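Local coordinates for HD domain protein (Enterococcus faecalis, PDB 4LRL) that probably hydrolyses deoxyribonucleoside triphosphates to release triphosphate, as a four-chain assembly whose activity is tuned by nucleotides bound at allosteric sites, at residues Glu373-Val378 / Tyr443-Met448; Asp280-Arg285 / Ser338-Leu343; Lys362-Thr367 / Gly474-Lys479; Met275-Asp280 / Lys351-Ala356. All blocks are in the same frame, centred on the assembly; numbering follows the deposited sequence.

Contact 1. Residues Glu373-Val378 / Tyr443-Met448; sequences ELIEKV and YFPKEM. With DGT (2'-deoxyguanosine-5'-triphosphate), chain R.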
# COMPACT_ATOMS: atom_id res chain seq x y z
N GLU C 373 -22.47 -4.66 -43.74
CA GLU C 373 -23.75 -4.80 -44.42
C GLU C 373 -24.83 -5.26 -43.44
O GLU C 373 -25.89 -4.65 -43.35
CB GLU C 373 -23.68 -5.76 -45.60
CG GLU C 373 -25.02 -5.86 -46.33
CD GLU C 373 -25.07 -6.92 -47.41
OE1 GLU C 373 -24.12 -7.71 -47.57
OE2 GLU C 373 -26.10 -6.96 -48.13
N LEU C 374 -24.55 -6.32 -42.68
CA LEU C 374 -25.52 -6.86 -41.74
C LEU C 374 -25.94 -5.84 -40.70
O LEU C 374 -27.12 -5.72 -40.37
CB LEU C 374 -24.97 -8.11 -41.04
CG LEU C 374 -24.59 -9.31 -41.92
CD1 LEU C 374 -24.00 -10.40 -41.03
CD2 LEU C 374 -25.80 -9.82 -42.73
N ILE C 375 -24.96 -5.10 -40.18
CA ILE C 375 -25.18 -4.09 -39.15
C ILE C 375 -26.08 -2.99 -39.71
O ILE C 375 -26.99 -2.52 -39.02
CB ILE C 375 -23.80 -3.54 -38.64
CG1 ILE C 375 -23.15 -4.56 -37.70
CG2 ILE C 375 -23.93 -2.16 -37.99
CD1 ILE C 375 -21.62 -4.44 -37.59
N GLU C 376 -25.84 -2.62 -40.97
CA GLU C 376 -26.65 -1.67 -41.72
C GLU C 376 -28.08 -2.16 -41.92
O GLU C 376 -29.03 -1.37 -41.87
CB GLU C 376 -26.02 -1.43 -43.09
CG GLU C 376 -26.76 -0.46 -43.99
CD GLU C 376 -25.93 -0.06 -45.19
OE1 GLU C 376 -25.24 0.98 -45.09
OE2 GLU C 376 -25.93 -0.78 -46.22
N LYS C 377 -28.22 -3.47 -42.19
CA LYS C 377 -29.50 -4.10 -42.47
C LYS C 377 -30.46 -3.94 -41.29
O LYS C 377 -31.64 -3.68 -41.48
CB LYS C 377 -29.28 -5.58 -42.80
CG LYS C 377 -30.36 -6.25 -43.62
CD LYS C 377 -29.80 -7.46 -44.39
CE LYS C 377 -30.87 -8.05 -45.31
NZ LYS C 377 -30.36 -8.47 -46.66
N VAL C 378 -29.94 -4.06 -40.07
CA VAL C 378 -30.76 -3.89 -38.86
C VAL C 378 -30.96 -2.42 -38.45
O VAL C 378 -31.65 -2.14 -37.48
CB VAL C 378 -30.29 -4.76 -37.65
CG1 VAL C 378 -30.16 -6.22 -38.07
CG2 VAL C 378 -28.98 -4.24 -37.04
N TYR C 443 -15.18 -2.66 -34.27
CA TYR C 443 -16.12 -2.21 -33.27
C TYR C 443 -17.52 -2.25 -33.84
O TYR C 443 -17.72 -1.95 -35.01
CB TYR C 443 -15.76 -0.80 -32.78
CG TYR C 443 -14.66 -0.80 -31.74
CD1 TYR C 443 -13.32 -0.71 -32.10
CD2 TYR C 443 -14.98 -0.91 -30.39
CE1 TYR C 443 -12.30 -0.72 -31.12
CE2 TYR C 443 -13.98 -0.93 -29.41
CZ TYR C 443 -12.65 -0.84 -29.78
OH TYR C 443 -11.69 -0.85 -28.79
N PHE C 444 -18.49 -2.62 -33.01
CA PHE C 444 -19.88 -2.78 -33.47
C PHE C 444 -20.83 -2.61 -32.29
O PHE C 444 -20.41 -2.75 -31.13
CB PHE C 444 -20.09 -4.15 -34.11
CG PHE C 444 -19.58 -5.30 -33.29
CD1 PHE C 444 -20.39 -5.90 -32.31
CD2 PHE C 444 -18.29 -5.80 -33.48
CE1 PHE C 444 -19.93 -6.97 -31.54
CE2 PHE C 444 -17.81 -6.87 -32.72
CZ PHE C 444 -18.63 -7.46 -31.75
N PRO C 445 -22.12 -2.29 -32.58
CA PRO C 445 -23.06 -2.16 -31.47
C PRO C 445 -23.21 -3.47 -30.73
O PRO C 445 -23.30 -4.53 -31.36
CB PRO C 445 -24.37 -1.77 -32.16
CG PRO C 445 -23.94 -1.17 -33.47
CD PRO C 445 -22.76 -2.00 -33.87
N LYS C 446 -23.20 -3.39 -29.41
CA LYS C 446 -23.47 -4.53 -28.54
C LYS C 446 -24.76 -5.26 -28.94
O LYS C 446 -24.80 -6.50 -28.94
CB LYS C 446 -23.55 -4.08 -27.07
CG LYS C 446 -23.61 -5.23 -26.08
CD LYS C 446 -23.56 -4.77 -24.61
CE LYS C 446 -23.95 -5.93 -23.69
NZ LYS C 446 -23.48 -5.76 -22.28
N GLU C 447 -25.80 -4.50 -29.29
CA GLU C 447 -27.10 -5.10 -29.60
C GLU C 447 -27.08 -6.07 -30.79
O GLU C 447 -28.04 -6.81 -31.00
CB GLU C 447 -28.25 -4.07 -29.69
CG GLU C 447 -27.94 -2.72 -30.33
CD GLU C 447 -27.29 -1.73 -29.37
OE1 GLU C 447 -27.98 -0.80 -28.91
OE2 GLU C 447 -26.08 -1.87 -29.10
N MET C 448 -25.97 -6.09 -31.53
CA MET C 448 -25.77 -7.06 -32.61
C MET C 448 -25.64 -8.48 -32.06
O MET C 448 -25.95 -9.45 -32.76
CB MET C 448 -24.54 -6.73 -33.45
CG MET C 448 -24.65 -5.49 -34.33
SD MET C 448 -26.07 -5.45 -35.46
CE MET C 448 -25.74 -6.86 -36.51
PG DGT R . -20.43 -7.21 -20.28
O1G DGT R . -19.42 -8.11 -19.59
O2G DGT R . -21.16 -7.89 -21.43
O3G DGT R . -21.32 -6.43 -19.33
O3B DGT R . -19.60 -6.04 -21.03
PB DGT R . -18.06 -5.74 -20.74
O1B DGT R . -17.24 -6.21 -21.91
O2B DGT R . -17.70 -6.18 -19.34
O3A DGT R . -18.04 -4.13 -20.76
PA DGT R . -18.62 -3.17 -19.62
O1A DGT R . -19.28 -2.02 -20.33
O2A DGT R . -19.38 -3.88 -18.55
O5' DGT R . -17.28 -2.56 -18.96
C5' DGT R . -16.17 -3.36 -18.56
C4' DGT R . -15.69 -2.95 -17.17
O4' DGT R . -15.67 -1.53 -16.97
C3' DGT R . -16.65 -3.46 -16.10
O3' DGT R . -16.50 -4.86 -15.85
C2' DGT R . -16.35 -2.54 -14.92
C1' DGT R . -15.82 -1.26 -15.57
N9 DGT R . -16.73 -0.11 -15.35
C8 DGT R . -16.36 1.08 -14.84
N7 DGT R . -17.40 1.95 -14.77
C5 DGT R . -18.48 1.30 -15.25
C6 DGT R . -19.92 1.61 -15.45
O6 DGT R . -20.43 2.71 -15.17
N1 DGT R . -20.70 0.67 -15.96
C2 DGT R . -20.25 -0.55 -16.29
N2 DGT R . -21.14 -1.42 -16.80
N3 DGT R . -18.95 -0.92 -16.15
C4 DGT R . -18.03 -0.05 -15.63
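Met448 reaches across to Ile375 and Val378, and its bent chain shows how a flexible thioether can follow the contour of a helix. Its CB bond is directed at helix 361-377. Next along, CG lies 3.8 Å from Ile375 CG1. Turns at chi2 (-54°) and chi3 (-63°) then bend the chain round, so that the Met448 SD sits 3.5 Å from Val378 CG2, while CE ends 3.7 Å from Ile375 CG1 and also comes near the Ile375 backbone. Ile375 also meets Phe444 and Pro445: its CD1 approaches Phe444 CB at 3.8 Å, the two side chains crossing at about a right angle, and its CG2 lies 4.3 Å from Pro445 CD. The contact is wholly apolar, with no hydrogen bond between the segments. Phe467 of helix 461-468 touches both Ile375 and Met448 and sets its ring edge-to-face with Phe444. Just past Pro445, Lys446 extends its chain to the nucleotide, and its NZ donates a 3.3 Å hydrogen bond to O2G of dGTP. The arrangement is thus a helix packed against a segment that runs on from sheet strand 441-444 and carries a lysine of the triphosphate pocket.

Contact 2. Residues Asp280-Arg285 / Ser338-Leu343; sequences DHLLHR and SILGDL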
# COMPACT_ATOMS: atom_id res chain seq x y z
N ASP C 280 -15.58 9.94 -31.19
CA ASP C 280 -15.00 10.30 -32.47
C ASP C 280 -16.10 10.55 -33.49
O ASP C 280 -16.14 11.58 -34.15
CB ASP C 280 -14.02 9.21 -32.95
CG ASP C 280 -13.38 9.53 -34.31
OD1 ASP C 280 -12.19 9.88 -34.34
OD2 ASP C 280 -14.06 9.41 -35.35
N HIS C 281 -17.01 9.59 -33.59
CA HIS C 281 -18.06 9.62 -34.59
C HIS C 281 -19.11 10.68 -34.28
O HIS C 281 -19.68 11.30 -35.19
CB HIS C 281 -18.69 8.25 -34.71
CG HIS C 281 -17.79 7.23 -35.32
ND1 HIS C 281 -18.11 5.89 -35.38
CD2 HIS C 281 -16.57 7.35 -35.91
CE1 HIS C 281 -17.14 5.23 -35.99
NE2 HIS C 281 -16.19 6.10 -36.32
N LEU C 282 -19.36 10.89 -32.98
CA LEU C 282 -20.22 11.96 -32.50
C LEU C 282 -19.74 13.33 -32.94
O LEU C 282 -20.52 14.13 -33.44
CB LEU C 282 -20.30 11.90 -30.97
CG LEU C 282 -20.97 13.03 -30.19
CD1 LEU C 282 -22.42 13.16 -30.59
CD2 LEU C 282 -20.82 12.78 -28.67
N LEU C 283 -18.45 13.60 -32.75
CA LEU C 283 -17.90 14.88 -33.16
C LEU C 283 -17.89 14.98 -34.68
O LEU C 283 -18.12 16.05 -35.25
CB LEU C 283 -16.48 15.07 -32.60
CG LEU C 283 -16.35 15.17 -31.08
CD1 LEU C 283 -14.89 15.09 -30.69
CD2 LEU C 283 -16.97 16.46 -30.53
N HIS C 284 -17.63 13.85 -35.34
CA HIS C 284 -17.61 13.84 -36.79
C HIS C 284 -18.98 14.17 -37.37
O HIS C 284 -19.09 14.95 -38.32
CB HIS C 284 -17.11 12.49 -37.32
CG HIS C 284 -16.86 12.49 -38.79
ND1 HIS C 284 -17.26 11.46 -39.62
CD2 HIS C 284 -16.28 13.41 -39.60
CE1 HIS C 284 -16.92 11.73 -40.86
NE2 HIS C 284 -16.33 12.92 -40.88
N ARG C 285 -20.03 13.59 -36.78
CA ARG C 285 -21.40 13.81 -37.21
C ARG C 285 -21.80 15.26 -37.04
O ARG C 285 -22.45 15.83 -37.90
CB ARG C 285 -22.38 12.91 -36.43
CG ARG C 285 -23.82 12.93 -36.93
CD ARG C 285 -23.94 12.51 -38.41
NE ARG C 285 -25.34 12.46 -38.84
CZ ARG C 285 -25.74 12.26 -40.10
NH1 ARG C 285 -24.85 12.08 -41.07
NH2 ARG C 285 -27.03 12.23 -40.39
N SER C 338 -31.14 11.48 -36.09
CA SER C 338 -31.17 10.21 -35.37
C SER C 338 -29.78 9.81 -34.88
O SER C 338 -29.59 9.49 -33.70
CB SER C 338 -31.80 9.13 -36.27
OG SER C 338 -31.56 7.83 -35.76
N ILE C 339 -28.80 9.84 -35.78
CA ILE C 339 -27.44 9.42 -35.50
C ILE C 339 -26.77 10.28 -34.43
O ILE C 339 -26.18 9.74 -33.48
CB ILE C 339 -26.61 9.37 -36.81
CG1 ILE C 339 -27.10 8.23 -37.70
CG2 ILE C 339 -25.10 9.24 -36.52
CD1 ILE C 339 -26.60 8.30 -39.15
N LEU C 340 -26.88 11.60 -34.56
CA LEU C 340 -26.24 12.51 -33.60
C LEU C 340 -26.86 12.37 -32.21
O LEU C 340 -26.14 12.19 -31.22
CB LEU C 340 -26.30 13.97 -34.07
CG LEU C 340 -25.48 14.94 -33.20
CD1 LEU C 340 -24.00 14.94 -33.61
CD2 LEU C 340 -26.04 16.35 -33.22
N GLY C 341 -28.19 12.44 -32.14
CA GLY C 341 -28.93 12.30 -30.89
C GLY C 341 -28.54 11.04 -30.13
O GLY C 341 -28.26 11.10 -28.94
N ASP C 342 -28.50 9.92 -30.84
CA ASP C 342 -28.16 8.63 -30.26
C ASP C 342 -26.70 8.52 -29.80
O ASP C 342 -26.43 7.95 -28.75
CB ASP C 342 -28.48 7.51 -31.25
CG ASP C 342 -28.28 6.13 -30.65
OD1 ASP C 342 -29.01 5.77 -29.70
OD2 ASP C 342 -27.40 5.41 -31.14
N LEU C 343 -25.77 9.03 -30.61
CA LEU C 343 -24.35 9.00 -30.26
C LEU C 343 -24.08 9.86 -29.03
O LEU C 343 -23.34 9.48 -28.12
CB LEU C 343 -23.46 9.46 -31.43
CG LEU C 343 -23.38 8.59 -32.69
CD1 LEU C 343 -22.54 9.27 -33.79
CD2 LEU C 343 -22.83 7.20 -32.39
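The segments 280-285 and 338-343, on helices 270-291 and 338-348, run broadly antiparallel, their axes 9.3 Å apart at closest and inclined at 141° between N-to-C directions. The backbones come nearest where Leu282 CA lies 5.6 Å from Leu343 CA. Leucines fill the gap between them. Leu282 holds CG anti to its N (chi1 171°), which carries CD1 to within 3.8 Å of Leu340 CD1 and 3.9 Å of Leu343 CB; the Leu282 and Leu340 side chains lie across each other. Leu343 in turn lays its CD1 against the backbone between His281 and Leu282, reaching 3.7 Å from Leu282 N. One turn on, Arg285 supplies the partner. Its CB lies 3.8 Å from Leu340 CD1, and the bend at chi2 (58°) takes the rest of the chain over Ile339, so that Ile339 CD1 stands 4.1 Å above the centre of one guanidinium face. Apolar contact thus accompanies a charge that is answered beyond the segments: Arg285 NH2 forms a salt bridge with Asp337 OD1, and NH1 hydrogen-bonds to Tyr384 OH. Around the pair, helix 322-332 applies Phe329 to Leu282 and Trp332 to both Leu282 and Leu340, whereas helix 382-385 brings Tyr384 against Ile339 and Tyr385 against Leu343.

Contact 3. Residues Lys362-Thr367 / Gly474-Lys479; sequences KESAAT and GALVLK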
# COMPACT_ATOMS: atom_id res chain seq x y z
N LYS C 362 -6.01 -7.30 -44.43
CA LYS C 362 -6.19 -7.70 -45.82
C LYS C 362 -7.06 -8.95 -45.95
O LYS C 362 -7.91 -9.04 -46.85
CB LYS C 362 -4.83 -7.95 -46.48
CG LYS C 362 -4.62 -7.18 -47.78
CD LYS C 362 -4.29 -5.71 -47.50
CE LYS C 362 -4.59 -4.83 -48.70
NZ LYS C 362 -4.61 -3.39 -48.31
N GLU C 363 -6.86 -9.92 -45.07
CA GLU C 363 -7.60 -11.17 -45.16
C GLU C 363 -8.98 -11.06 -44.50
O GLU C 363 -9.89 -11.79 -44.87
CB GLU C 363 -6.79 -12.37 -44.63
CG GLU C 363 -6.68 -12.48 -43.11
CD GLU C 363 -5.95 -13.75 -42.65
OE1 GLU C 363 -5.76 -13.89 -41.42
OE2 GLU C 363 -5.59 -14.60 -43.49
N SER C 364 -9.11 -10.13 -43.56
CA SER C 364 -10.37 -9.91 -42.84
C SER C 364 -11.28 -8.92 -43.55
O SER C 364 -12.47 -8.84 -43.25
CB SER C 364 -10.08 -9.40 -41.43
OG SER C 364 -9.53 -10.41 -40.60
N ALA C 365 -10.72 -8.16 -44.49
CA ALA C 365 -11.37 -7.01 -45.09
C ALA C 365 -12.76 -7.30 -45.69
O ALA C 365 -13.72 -6.60 -45.38
CB ALA C 365 -10.46 -6.37 -46.14
N ALA C 366 -12.84 -8.32 -46.54
CA ALA C 366 -14.11 -8.68 -47.17
C ALA C 366 -15.17 -9.12 -46.14
O ALA C 366 -16.37 -8.87 -46.33
CB ALA C 366 -13.91 -9.75 -48.22
N THR C 367 -14.72 -9.76 -45.06
CA THR C 367 -15.62 -10.22 -44.02
C THR C 367 -16.17 -9.05 -43.22
O THR C 367 -17.37 -9.00 -42.92
CB THR C 367 -14.95 -11.25 -43.09
OG1 THR C 367 -14.75 -12.47 -43.80
CG2 THR C 367 -15.80 -11.55 -41.86
N GLY C 474 -13.92 -13.69 -28.43
CA GLY C 474 -13.50 -12.30 -28.57
C GLY C 474 -12.87 -11.97 -29.92
O GLY C 474 -12.37 -10.87 -30.12
N ALA C 475 -12.89 -12.93 -30.84
CA ALA C 475 -12.25 -12.74 -32.14
C ALA C 475 -13.19 -12.91 -33.33
O ALA C 475 -14.19 -13.64 -33.28
CB ALA C 475 -11.04 -13.65 -32.28
N LEU C 476 -12.85 -12.23 -34.41
CA LEU C 476 -13.53 -12.40 -35.68
C LEU C 476 -13.09 -13.73 -36.26
O LEU C 476 -11.88 -13.98 -36.40
CB LEU C 476 -13.08 -11.29 -36.62
CG LEU C 476 -13.96 -10.93 -37.80
CD1 LEU C 476 -14.63 -9.62 -37.45
CD2 LEU C 476 -13.09 -10.78 -39.02
N VAL C 477 -14.04 -14.61 -36.57
CA VAL C 477 -13.70 -15.88 -37.21
C VAL C 477 -13.95 -15.84 -38.71
O VAL C 477 -15.06 -15.57 -39.16
CB VAL C 477 -14.39 -17.14 -36.59
CG1 VAL C 477 -13.62 -17.63 -35.37
CG2 VAL C 477 -15.87 -16.90 -36.29
N LEU C 478 -12.89 -16.12 -39.46
CA LEU C 478 -12.99 -16.26 -40.89
C LEU C 478 -13.41 -17.69 -41.18
O LEU C 478 -12.84 -18.64 -40.65
CB LEU C 478 -11.65 -15.94 -41.56
CG LEU C 478 -10.94 -14.67 -41.08
CD1 LEU C 478 -9.55 -14.58 -41.70
CD2 LEU C 478 -11.76 -13.40 -41.38
N LYS C 479 -14.44 -17.83 -42.01
CA LYS C 479 -14.98 -19.13 -42.35
C LYS C 479 -14.02 -19.84 -43.30
O LYS C 479 -13.40 -19.20 -44.16
CB LYS C 479 -16.36 -18.97 -43.01
CG LYS C 479 -17.35 -18.14 -42.19
CD LYS C 479 -18.31 -19.00 -41.39
CE LYS C 479 -19.13 -18.13 -40.45
NZ LYS C 479 -20.48 -18.70 -40.21
O HOH W 1 -15.44 -15.44 -43.51
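Leu478 and Leu476 present their methyl groups to Glu363, Ser364 and Thr367, a case in which polar residues on a helix offer carbon as well as oxygen to an apolar partner. The two branches of Leu478 divide the work: CD1 rests against Glu363 CG and the carboxylate carbon CD, 3.8 Å from each, while CD2 approaches Ser364 OG at 3.8 Å and Thr367 OG1 at 4.0 Å. Leu476 uses CD2 alone, placed 4.0 Å from Thr367 CG2 and 3.9 Å from Ser364 OG, and it runs past Thr367 in the opposite direction. Leu476 lies on the second strand of a small beta hairpin, strands 471-472 and 475-476, whose turn includes Gly474 with positive phi (67°), and Leu478 on the chain just beyond it. Thr367 sets OG1 anti to its carbonyl carbon (chi1 -71°), and from there it shares a water with the backbone across the contact: the water lies 3.1 Å from Thr367 OG1 and accepts from Lys479 N at 3.0 Å. The helix is kinked at this point, and Thr367 N makes a weak hydrogen bond to Ser364 O, three residues back. Ser364 OG is hydrogen-bonded to Asn360 O. Farther out, Gly474 and Leu476 make backbone hydrogen bonds with Thr357, and Lys479 lies in a cation-pi pair with Tyr470.

Contact 4. Residues Met275-Asp280 / Lys351-Ala356; sequences MEVILD and KPLKSA. With DGT (2'-deoxyguanosine-5'-triphosphate), chain R.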
# COMPACT_ATOMS: atom_id res chain seq x y z
N MET C 275 -15.67 3.70 -26.11
CA MET C 275 -16.26 5.00 -25.83
C MET C 275 -15.61 6.09 -26.69
O MET C 275 -16.28 7.04 -27.12
CB MET C 275 -16.14 5.33 -24.34
CG MET C 275 -17.04 4.47 -23.45
SD MET C 275 -18.80 4.76 -23.78
CE MET C 275 -19.02 6.40 -23.08
N GLU C 276 -14.32 5.95 -26.93
CA GLU C 276 -13.59 6.88 -27.77
C GLU C 276 -14.10 6.85 -29.21
O GLU C 276 -14.24 7.90 -29.84
CB GLU C 276 -12.09 6.57 -27.70
CG GLU C 276 -11.22 7.66 -28.26
CD GLU C 276 -11.08 7.60 -29.79
OE1 GLU C 276 -10.86 8.67 -30.40
OE2 GLU C 276 -11.17 6.49 -30.36
N VAL C 277 -14.39 5.65 -29.72
CA VAL C 277 -14.98 5.51 -31.04
C VAL C 277 -16.31 6.26 -31.13
O VAL C 277 -16.56 6.94 -32.12
CB VAL C 277 -15.14 4.01 -31.48
CG1 VAL C 277 -16.02 3.90 -32.71
CG2 VAL C 277 -13.78 3.38 -31.77
N ILE C 278 -17.14 6.17 -30.09
CA ILE C 278 -18.42 6.88 -30.07
C ILE C 278 -18.21 8.40 -30.04
O ILE C 278 -18.86 9.13 -30.79
CB ILE C 278 -19.32 6.40 -28.91
CG1 ILE C 278 -20.06 5.14 -29.35
CG2 ILE C 278 -20.33 7.48 -28.49
CD1 ILE C 278 -20.29 4.19 -28.24
N LEU C 279 -17.30 8.86 -29.20
CA LEU C 279 -16.93 10.26 -29.17
C LEU C 279 -16.43 10.74 -30.54
O LEU C 279 -16.81 11.82 -31.00
CB LEU C 279 -15.86 10.50 -28.10
CG LEU C 279 -15.22 11.89 -27.96
CD1 LEU C 279 -16.25 12.94 -27.53
CD2 LEU C 279 -14.08 11.82 -26.95
N ASP C 280 -15.58 9.94 -31.19
CA ASP C 280 -15.00 10.30 -32.47
C ASP C 280 -16.10 10.55 -33.49
O ASP C 280 -16.14 11.58 -34.15
CB ASP C 280 -14.02 9.21 -32.95
CG ASP C 280 -13.38 9.53 -34.31
OD1 ASP C 280 -12.19 9.88 -34.34
OD2 ASP C 280 -14.06 9.41 -35.35
N LYS C 351 -22.58 3.82 -23.35
CA LYS C 351 -23.01 2.69 -24.17
C LYS C 351 -21.90 2.42 -25.16
O LYS C 351 -22.03 2.77 -26.33
CB LYS C 351 -24.30 2.98 -24.94
CG LYS C 351 -25.44 3.58 -24.14
CD LYS C 351 -26.02 2.59 -23.19
CE LYS C 351 -27.30 3.14 -22.55
NZ LYS C 351 -27.69 2.31 -21.39
N PRO C 352 -20.80 1.80 -24.70
CA PRO C 352 -19.69 1.69 -25.64
C PRO C 352 -20.03 0.72 -26.76
O PRO C 352 -20.91 -0.14 -26.59
CB PRO C 352 -18.53 1.15 -24.79
CG PRO C 352 -19.11 0.91 -23.38
CD PRO C 352 -20.59 1.00 -23.48
N LEU C 353 -19.38 0.91 -27.91
CA LEU C 353 -19.40 -0.11 -28.94
C LEU C 353 -18.62 -1.33 -28.43
O LEU C 353 -17.63 -1.18 -27.72
CB LEU C 353 -18.75 0.43 -30.22
CG LEU C 353 -19.46 1.52 -31.02
CD1 LEU C 353 -18.74 1.75 -32.34
CD2 LEU C 353 -20.92 1.18 -31.32
N LYS C 354 -19.10 -2.52 -28.78
CA LYS C 354 -18.40 -3.76 -28.50
C LYS C 354 -17.36 -3.97 -29.61
O LYS C 354 -17.43 -3.32 -30.65
CB LYS C 354 -19.42 -4.90 -28.47
CG LYS C 354 -18.97 -6.19 -27.79
CD LYS C 354 -18.93 -6.09 -26.25
CE LYS C 354 -18.30 -7.36 -25.66
NZ LYS C 354 -18.18 -7.38 -24.16
N SER C 355 -16.40 -4.87 -29.39
CA SER C 355 -15.36 -5.15 -30.38
C SER C 355 -14.87 -6.59 -30.41
O SER C 355 -15.02 -7.34 -29.44
CB SER C 355 -14.15 -4.23 -30.17
OG SER C 355 -13.51 -4.52 -28.94
N ALA C 356 -14.28 -6.97 -31.53
CA ALA C 356 -13.65 -8.27 -31.69
C ALA C 356 -12.29 -8.05 -32.33
O ALA C 356 -12.14 -7.19 -33.20
CB ALA C 356 -14.52 -9.19 -32.56
PG DGT R . -20.43 -7.21 -20.28
O1G DGT R . -19.42 -8.11 -19.59
O2G DGT R . -21.16 -7.89 -21.43
O3G DGT R . -21.32 -6.43 -19.33
O3B DGT R . -19.60 -6.04 -21.03
PB DGT R . -18.06 -5.74 -20.74
O1B DGT R . -17.24 -6.21 -21.91
O2B DGT R . -17.70 -6.18 -19.34
O3A DGT R . -18.04 -4.13 -20.76
PA DGT R . -18.62 -3.17 -19.62
O1A DGT R . -19.28 -2.02 -20.33
O2A DGT R . -19.38 -3.88 -18.55
O5' DGT R . -17.28 -2.56 -18.96
C5' DGT R . -16.17 -3.36 -18.56
C4' DGT R . -15.69 -2.95 -17.17
O4' DGT R . -15.67 -1.53 -16.97
C3' DGT R . -16.65 -3.46 -16.10
O3' DGT R . -16.50 -4.86 -15.85
C2' DGT R . -16.35 -2.54 -14.92
C1' DGT R . -15.82 -1.26 -15.57
N9 DGT R . -16.73 -0.11 -15.35
C8 DGT R . -16.36 1.08 -14.84
N7 DGT R . -17.40 1.95 -14.77
C5 DGT R . -18.48 1.30 -15.25
C6 DGT R . -19.92 1.61 -15.45
O6 DGT R . -20.43 2.71 -15.17
N1 DGT R . -20.70 0.67 -15.96
C2 DGT R . -20.25 -0.55 -16.29
N2 DGT R . -21.14 -1.42 -16.80
N3 DGT R . -18.95 -0.92 -16.15
C4 DGT R . -18.03 -0.05 -15.63
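Lys354 NZ donates a 2.7 Å hydrogen bond to O1B, a beta-phosphate oxygen of dGTP, and the segment carrying it is backed by a helix whose apolar side chains Met275, Val277 and Ile278 meet Pro352 and Leu353. A bend at chi2 (75°) turns the Lys354 chain to the nucleotide, well clear of helix 270-291. Leu353, the residue before it, is the apolar counterpart. Its CD1 packs 3.5 Å from Val277 CG1, one side chain set athwart the other, and its CG lies 3.9 Å from Ile278 CD1. Met275 engages the proline instead: bent at chi2 and chi3, it sets SD over the ring, 3.8 Å from Pro352 CB and 3.7 Å from Pro352 N. No hydrogen bond joins the segments; side chains and the Pro352 backbone meet by van der Waals contact. Phe347 of helix 338-348 touches Met275 and Ile278, and Phe78 also packs on Met275. On the nucleotide, Arg350 and Lys446 of the same chain add their hydrogen bonds to that of Lys354, while Lys38, Asn60, Gln65 and Arg68 of the second subunit supply others. The positive side chains gathered round the triphosphate probably offset part of its negative charge. The whole is a nucleotide pocket built between subunits, consistent with an allosteric dGTP site, in which a helix packs against the residues just before a phosphate-binding lysine.

The four contacts form a connected neighbourhood in which contact 4 touches each of the other three, although contacts 2 and 3 lie about 27 Å apart between centres. Contacts 2 and 4 share helix 270-291 and Asp280, with centres about 12 Å apart, and contact 2 nests inside the loop that contact 4 closes. Contacts 4 and 1, about 13 Å apart between centres, meet through neighbouring strands 354-357 and 441-444 of one antiparallel sheet, and each gives a lysine to the same dGTP. Contact 1 is nested within the loop closed by contact 3, both using helix 361-377. The nucleotide pocket is thereby continuous with packing that extends to the C-terminal hairpin and to helix 338-348.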